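PDB 6IMV: endo-beta-1,2-glucanase from Talaromyces funiculosus, which hydrolyses beta-1,2-glucosidic linkages within beta-1,2-glucan chains and is the founding example of a glycoside hydrolase family. Local coordinates for residues 84-87 against 88-92; 169-172 against 173-176; 332-335 against 336-340. All blocks are in the same frame, centred on the assembly; numbering follows the deposited sequence.

Interaction 1. Residues 84-87 against 88-92; sequences SLQV and MLYAH
Met88 folds its side chain back over Ser84, one helical turn earlier. From the root outward, CB of Met88 sits 3.3 Å from Ser84 O, and CG is slightly nearer, 3.2 Å from that same oxygen, which also accepts the backbone N-H of Met88. SD of Met88 stands farther off, 4.1 Å from Ser84 O. A bend at chi3 (-82°) then turns the terminal methyl inward, bringing Met88 CE to 3.3 Å from Ser84 O and 3.7 Å from Leu85 CD2. The hydroxyl of Ser84 lies beside this methyl but is hydrogen-bonded to Ser81 O. Ser84 and Leu85 are the i-4 and i-3 neighbours of Met88 on the regular alpha helix 80-94, in a family known for its (alpha/alpha)6-barrel fold. Elsewhere on the helix, the extended chain of Gln86 runs at a slant across Tyr90, its CG 3.3 Å from Tyr90 CE2. Its amide, turned 53° from the phenol ring, donates from NE2 to Tyr90 OH at 2.9 Å, an almost straight bond (166°) lying close to the amide plane. Both ends of this link have further partners: Gln86 OE1 takes Lys123 NZ, and Tyr90 OH is bonded to His45 NE2. A phenylalanine in place of Tyr90 has no hydroxyl, which would probably leave Gln86 NE2 and His45 NE2 without this partner and the Gln86 amide less firmly set in its rotation. Backbone Gln86 O lies over one face of the tyrosine ring, toward the rim, while the ring also packs on Ala116, Ile119 and Met120 of helix 112-133.

Interaction 2. Residues 169-172 against 173-176; sequences LLWA and VYAF
Trp171 turns the edge of its six-membered ring onto the face of Tyr174, three residues further along the helix, in a T-shaped (edge-to-face) pair. The ring centroids are 4.8 Å apart and the planes stand at 64° to each other. CZ3 of Trp171 lies over the centre of the tyrosine ring, 3.7 Å from Tyr174 CE2, while CE3 of Trp171 is 3.7 Å from Tyr174 CD2. The first torsions set this up. Trp171 has its CG anti to its own carbonyl carbon (chi1 -70°), whereas Tyr174 has its CG anti to the backbone N (chi1 -168°); with these different settings the two side chains run side by side and point the same way. Their polar ends are held outside this turn: the indole NE1 donates to Leu253 O, and Tyr174 OH is hydrogen-bonded to Glu458; the indole is held through its five-membered ring and the phenol at its tip.

Leu169 and Val173, one turn apart, make a second, smaller contact elsewhere on the helix. Leu169 CD1 slants across to Val173 CG2 at 3.8 Å, and the same valine methyl rests 3.4 Å from Leu169 O. That oxygen also accepts the N-H of Val173 at 2.9 Å, the first of four successive alpha-helical bonds that continue to Phe176 N.

Helix 163-182 packs against several others. Trp171 meets Trp257 edge-to-face and packs on Trp256 and Phe260 of helix 252-261, Leu170 and Val173 lean on helix 186-210, and Ala172 presses against helix 80-94. Lys454, from helix 448-457, makes a cation-pi contact with Tyr174.

Interaction 3. Residues 332-335 against 336-340; sequences TCNS and VVTQV
Asn334 presents a flat peptide carbonyl that Thr338 grips from opposite faces of its plane: the backbone N of Thr338 reaches Asn334 O at 3.0 Å from one face, and OG1 of Thr338 donates to Asn334 O at 2.7 Å from the other. The hydroxyl half of this hold depends on the threonine torsion. With chi1 at 62°, OG1 lies between the backbone N and the carbonyl carbon of Thr338, which turns the hydroxyl back toward the preceding turn and points CG2 at the side-chain amide of Asn334. There Thr338 CG2 comes to 3.8 Å from Asn334 ND2, a van der Waals contact with an amide nitrogen that is hydrogen-bonded to Tyr285 OH. The methyl CG1 of Val337 adds a further contact with the same carbonyl, 3.4 Å from Asn334 O.

Beyond this turn the helix closes with a Schellman motif. Gln339 takes a positive phi (64°), reversing the chain so that Val340 N bonds Ser335 O at 2.7 Å and Gln339 N bonds Val336 O at 3.0 Å. The first of these is nearly straight (175°). Two carbonyls of the last turn, where the regular pattern stops, are thereby satisfied from beyond the helix. The fold-back also brings Val340 CB to 4.0 Å from Ser335 OG, the serine hydroxyl itself being bonded to Gly342 O.

The C-terminal part of helix 318-337 is tied to its surroundings by the Cys333-Cys487 disulfide. Val337 rests on strands 282-287 and 290-296, and Thr332, Ser335 and Val336 lie against Trp400 of helix 394-405.

Interactions 1 and 2 belong together: their centres are about 8 Å apart, and helices 80-94 and 163-182 touch directly, with Val87 CG1 3.4 Å from Ala172 O and Ala91 CB 3.6 Å from Phe176 CA. Both come within about 11 Å of bound sugar. The side chain of Leu85 is about 8 Å from a bound beta-D-glucopyranose and that of Leu169 about 11 Å from a beta-D-glucopyranose, and helix 80-94 itself carries Lys82, one of the residues lining the glucose pocket. Interaction 3 is remote, its centre about 32 Å from that of interaction 1 and about 35 Å from that of interaction 2, and it lies across the centre of the chain from interaction 2.

Interaction 1. Residues 84-87 against 88-92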
loop_
_atom_site.group_PDB
_atom_site.type_symbol
_atom_site.label_atom_id
_atom_site.label_comp_id
_atom_site.label_asym_id
_atom_site.label_seq_id
_atom_site.Cartn_x
_atom_site.Cartn_y
_atom_site.Cartn_z
ATOM N N SER A 84 4.505 4.926 -3.982
ATOM C CA SER A 84 3.282 5.511 -3.428
ATOM C C SER A 84 3.341 5.525 -1.894
ATOM O O SER A 84 2.918 6.508 -1.284
ATOM C CB SER A 84 2.035 4.819 -3.965
ATOM O OG SER A 84 1.753 3.639 -3.243
ATOM N N LEU A 85 3.925 4.481 -1.283
ATOM C CA LEU A 85 4.021 4.382 0.177
ATOM C C LEU A 85 5.028 5.408 0.719
ATOM O O LEU A 85 4.776 6.040 1.746
ATOM C CB LEU A 85 4.383 2.954 0.585
ATOM C CG LEU A 85 3.303 1.904 0.306
ATOM C CD1 LEU A 85 3.823 0.496 0.568
ATOM C CD2 LEU A 85 2.049 2.164 1.133
ATOM N N GLN A 86 6.144 5.574 0.008
ATOM C CA GLN A 86 7.192 6.511 0.364
ATOM C C GLN A 86 6.668 7.948 0.220
ATOM O O GLN A 86 6.848 8.780 1.110
ATOM C CB GLN A 86 8.406 6.250 -0.528
ATOM C CG GLN A 86 9.597 7.156 -0.265
ATOM C CD GLN A 86 10.712 6.904 -1.250
ATOM O OE1 GLN A 86 10.504 6.335 -2.317
ATOM N NE2 GLN A 86 11.910 7.340 -0.900
ATOM N N VAL A 87 5.986 8.222 -0.893
ATOM C CA VAL A 87 5.486 9.562 -1.187
ATOM C C VAL A 87 4.406 9.950 -0.167
ATOM O O VAL A 87 4.411 11.084 0.329
ATOM C CB VAL A 87 5.014 9.678 -2.650
ATOM C CG1 VAL A 87 4.172 10.925 -2.893
ATOM C CG2 VAL A 87 6.202 9.648 -3.602
ATOM N N MET A 88 3.507 9.016 0.161
ATOM C CA MET A 88 2.450 9.274 1.146
ATOM C C MET A 88 3.078 9.651 2.496
ATOM O O MET A 88 2.626 10.591 3.155
ATOM C CB MET A 88 1.532 8.056 1.316
ATOM C CG MET A 88 0.497 7.932 0.226
ATOM S SD MET A 88 -0.708 6.610 0.534
ATOM C CE MET A 88 0.212 5.191 -0.032
ATOM N N LEU A 89 4.119 8.917 2.907
ATOM C CA LEU A 89 4.840 9.206 4.154
ATOM C C LEU A 89 5.400 10.634 4.085
ATOM O O LEU A 89 5.275 11.397 5.045
ATOM C CB LEU A 89 5.949 8.168 4.334
ATOM C CG LEU A 89 6.787 8.203 5.610
ATOM C CD1 LEU A 89 7.935 9.183 5.504
ATOM C CD2 LEU A 89 5.970 8.479 6.855
ATOM N N TYR A 90 6.017 10.975 2.944
ATOM C CA TYR A 90 6.639 12.282 2.751
ATOM C C TYR A 90 5.595 13.407 2.736
ATOM O O TYR A 90 5.916 14.529 3.128
ATOM C CB TYR A 90 7.493 12.310 1.481
ATOM C CG TYR A 90 8.727 11.446 1.505
ATOM C CD1 TYR A 90 9.311 11.015 2.684
ATOM C CD2 TYR A 90 9.319 11.061 0.316
ATOM C CE1 TYR A 90 10.439 10.209 2.673
ATOM C CE2 TYR A 90 10.450 10.264 0.288
ATOM C CZ TYR A 90 11.021 9.842 1.472
ATOM O OH TYR A 90 12.124 9.051 1.427
ATOM N N ALA A 91 4.370 13.117 2.283
ATOM C CA ALA A 91 3.292 14.100 2.291
ATOM C C ALA A 91 2.993 14.514 3.737
ATOM O O ALA A 91 2.902 15.708 4.032
ATOM C CB ALA A 91 2.073 13.566 1.580
ATOM N N HIS A 92 2.912 13.531 4.645
ATOM C CA HIS A 92 2.676 13.814 6.063
ATOM C C HIS A 92 3.881 14.545 6.671
ATOM O O HIS A 92 3.709 15.497 7.440
ATOM C CB HIS A 92 2.337 12.528 6.825
ATOM C CG HIS A 92 1.002 11.963 6.468
ATOM N ND1 HIS A 92 -0.182 12.595 6.805
ATOM C CD2 HIS A 92 0.656 10.839 5.802
ATOM C CE1 HIS A 92 -1.198 11.877 6.369
ATOM N NE2 HIS A 92 -0.711 10.796 5.746
#

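Interaction 2. Residues 169-172 against 173-176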
loop_
_atom_site.group_PDB
_atom_site.type_symbol
_atom_site.label_atom_id
_atom_site.label_comp_id
_atom_site.label_asym_id
_atom_site.label_seq_id
_atom_site.Cartn_x
_atom_site.Cartn_y
_atom_site.Cartn_z
ATOM N N LEU A 169 0.607 5.595 -7.177
ATOM C CA LEU A 169 1.608 6.654 -7.132
ATOM C C LEU A 169 0.974 8.023 -7.409
ATOM O O LEU A 169 1.310 9.015 -6.752
ATOM C CB LEU A 169 2.712 6.347 -8.146
ATOM C CG LEU A 169 3.799 7.414 -8.304
ATOM C CD1 LEU A 169 4.430 7.787 -6.972
ATOM C CD2 LEU A 169 4.860 6.939 -9.278
ATOM N N LEU A 170 0.075 8.089 -8.393
ATOM C CA LEU A 170 -0.427 9.371 -8.874
ATOM C C LEU A 170 -1.217 10.101 -7.781
ATOM O O LEU A 170 -1.014 11.309 -7.576
ATOM C CB LEU A 170 -1.253 9.149 -10.140
ATOM C CG LEU A 170 -0.413 8.856 -11.377
ATOM C CD1 LEU A 170 -1.264 8.271 -12.492
ATOM C CD2 LEU A 170 0.306 10.116 -11.836
ATOM N N TRP A 171 -2.078 9.385 -7.053
ATOM C CA TRP A 171 -2.861 10.019 -5.976
ATOM C C TRP A 171 -1.949 10.331 -4.780
ATOM O O TRP A 171 -2.218 11.270 -4.035
ATOM C CB TRP A 171 -4.088 9.178 -5.596
ATOM C CG TRP A 171 -5.132 9.182 -6.670
ATOM C CD1 TRP A 171 -5.424 8.162 -7.528
ATOM C CD2 TRP A 171 -6.000 10.275 -7.038
ATOM N NE1 TRP A 171 -6.415 8.540 -8.391
ATOM C CE2 TRP A 171 -6.791 9.828 -8.114
ATOM C CE3 TRP A 171 -6.187 11.577 -6.563
ATOM C CZ2 TRP A 171 -7.753 10.630 -8.721
ATOM C CZ3 TRP A 171 -7.129 12.382 -7.167
ATOM C CH2 TRP A 171 -7.910 11.908 -8.223
ATOM N N ALA A 172 -0.861 9.571 -4.606
ATOM C CA ALA A 172 0.101 9.876 -3.540
ATOM C C ALA A 172 0.799 11.213 -3.845
ATOM O O ALA A 172 0.955 12.060 -2.966
ATOM C CB ALA A 172 1.087 8.749 -3.366
ATOM N N VAL A 173 1.195 11.398 -5.106
ATOM C CA VAL A 173 1.847 12.630 -5.564
ATOM C C VAL A 173 0.864 13.804 -5.455
ATOM O O VAL A 173 1.250 14.898 -5.066
ATOM C CB VAL A 173 2.429 12.473 -6.982
ATOM C CG1 VAL A 173 2.818 13.814 -7.597
ATOM C CG2 VAL A 173 3.621 11.527 -6.985
ATOM N N TYR A 174 -0.398 13.554 -5.809
ATOM C CA TYR A 174 -1.500 14.521 -5.691
ATOM C C TYR A 174 -1.570 15.033 -4.243
ATOM O O TYR A 174 -1.589 16.255 -4.006
ATOM C CB TYR A 174 -2.785 13.838 -6.166
ATOM C CG TYR A 174 -3.997 14.702 -6.408
ATOM C CD1 TYR A 174 -4.265 15.216 -7.669
ATOM C CD2 TYR A 174 -4.939 14.909 -5.413
ATOM C CE1 TYR A 174 -5.413 15.951 -7.923
ATOM C CE2 TYR A 174 -6.094 15.643 -5.650
ATOM C CZ TYR A 174 -6.329 16.173 -6.907
ATOM O OH TYR A 174 -7.467 16.893 -7.144
ATOM N N ALA A 175 -1.549 14.103 -3.280
ATOM C CA ALA A 175 -1.521 14.427 -1.834
ATOM C C ALA A 175 -0.279 15.251 -1.469
ATOM O O ALA A 175 -0.383 16.260 -0.756
ATOM C CB ALA A 175 -1.566 13.168 -1.011
ATOM N N PHE A 176 0.891 14.789 -1.923
ATOM C CA PHE A 176 2.156 15.410 -1.564
ATOM C C PHE A 176 2.165 16.874 -2.011
ATOM O O PHE A 176 2.630 17.747 -1.276
ATOM C CB PHE A 176 3.348 14.675 -2.180
ATOM C CG PHE A 176 4.652 15.379 -1.931
ATOM C CD1 PHE A 176 5.339 15.192 -0.743
ATOM C CD2 PHE A 176 5.166 16.271 -2.862
ATOM C CE1 PHE A 176 6.527 15.868 -0.502
ATOM C CE2 PHE A 176 6.352 16.944 -2.619
ATOM C CZ PHE A 176 7.036 16.734 -1.445
#

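Interaction 3. Residues 332-335 against 336-340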
loop_
_atom_site.group_PDB
_atom_site.type_symbol
_atom_site.label_atom_id
_atom_site.label_comp_id
_atom_site.label_asym_id
_atom_site.label_seq_id
_atom_site.Cartn_x
_atom_site.Cartn_y
_atom_site.Cartn_z
ATOM N N THR A 332 -10.897 -9.710 11.535
ATOM C CA THR A 332 -10.437 -9.998 12.897
ATOM C C THR A 332 -11.099 -11.283 13.423
ATOM O O THR A 332 -10.422 -12.174 13.916
ATOM C CB THR A 332 -10.652 -8.804 13.842
ATOM O OG1 THR A 332 -12.031 -8.441 13.918
ATOM C CG2 THR A 332 -9.854 -7.589 13.429
ATOM N N CYS A 333 -12.425 -11.379 13.305
ATOM C CA CYS A 333 -13.168 -12.486 13.918
ATOM C C CYS A 333 -12.934 -13.790 13.145
ATOM O O CYS A 333 -12.967 -14.858 13.756
ATOM C CB CYS A 333 -14.649 -12.144 14.055
ATOM S SG CYS A 333 -14.916 -10.746 15.178
ATOM N N ASN A 334 -12.658 -13.704 11.834
ATOM C CA ASN A 334 -12.306 -14.885 11.032
ATOM C C ASN A 334 -11.077 -15.567 11.640
ATOM O O ASN A 334 -11.020 -16.797 11.699
ATOM C CB ASN A 334 -12.030 -14.565 9.557
ATOM C CG ASN A 334 -11.435 -15.726 8.778
ATOM O OD1 ASN A 334 -10.259 -15.701 8.422
ATOM N ND2 ASN A 334 -12.230 -16.746 8.500
ATOM N N SER A 335 -10.098 -14.764 12.073
ATOM C CA SER A 335 -8.858 -15.306 12.600
ATOM C C SER A 335 -9.077 -15.958 13.974
ATOM O O SER A 335 -8.477 -17.000 14.255
ATOM C CB SER A 335 -7.770 -14.275 12.616
ATOM O OG SER A 335 -7.175 -14.189 11.331
ATOM N N VAL A 336 -9.951 -15.368 14.803
ATOM C CA VAL A 336 -10.318 -15.960 16.092
ATOM C C VAL A 336 -11.014 -17.307 15.848
ATOM O O VAL A 336 -10.602 -18.318 16.383
ATOM C CB VAL A 336 -11.195 -15.011 16.936
ATOM C CG1 VAL A 336 -11.745 -15.704 18.181
ATOM C CG2 VAL A 336 -10.441 -13.739 17.317
ATOM N N VAL A 337 -12.054 -17.330 15.015
ATOM C CA VAL A 337 -12.853 -18.555 14.852
ATOM C C VAL A 337 -12.019 -19.652 14.160
ATOM O O VAL A 337 -12.220 -20.833 14.440
ATOM C CB VAL A 337 -14.192 -18.272 14.140
ATOM C CG1 VAL A 337 -14.029 -17.998 12.660
ATOM C CG2 VAL A 337 -15.189 -19.401 14.363
ATOM N N THR A 338 -11.058 -19.294 13.293
ATOM C CA THR A 338 -10.212 -20.316 12.633
ATOM C C THR A 338 -8.890 -20.504 13.394
ATOM O O THR A 338 -8.032 -21.245 12.943
ATOM C CB THR A 338 -9.975 -20.013 11.147
ATOM O OG1 THR A 338 -9.272 -18.779 10.993
ATOM C CG2 THR A 338 -11.265 -19.961 10.357
ATOM N N GLN A 339 -8.741 -19.818 14.535
ATOM C CA GLN A 339 -7.654 -20.009 15.523
ATOM C C GLN A 339 -6.288 -19.664 14.915
ATOM O O GLN A 339 -5.329 -20.416 15.075
ATOM C CB GLN A 339 -7.665 -21.438 16.079
ATOM C CG GLN A 339 -8.898 -21.748 16.912
ATOM C CD GLN A 339 -8.827 -23.167 17.421
ATOM O OE1 GLN A 339 -9.175 -24.109 16.725
ATOM N NE2 GLN A 339 -8.338 -23.334 18.633
ATOM N N VAL A 340 -6.204 -18.493 14.276
ATOM C CA VAL A 340 -4.978 -17.986 13.655
ATOM C C VAL A 340 -4.475 -16.796 14.472
ATOM O O VAL A 340 -5.231 -15.872 14.769
ATOM C CB VAL A 340 -5.217 -17.600 12.180
ATOM C CG1 VAL A 340 -3.938 -17.116 11.518
ATOM C CG2 VAL A 340 -5.827 -18.746 11.385
#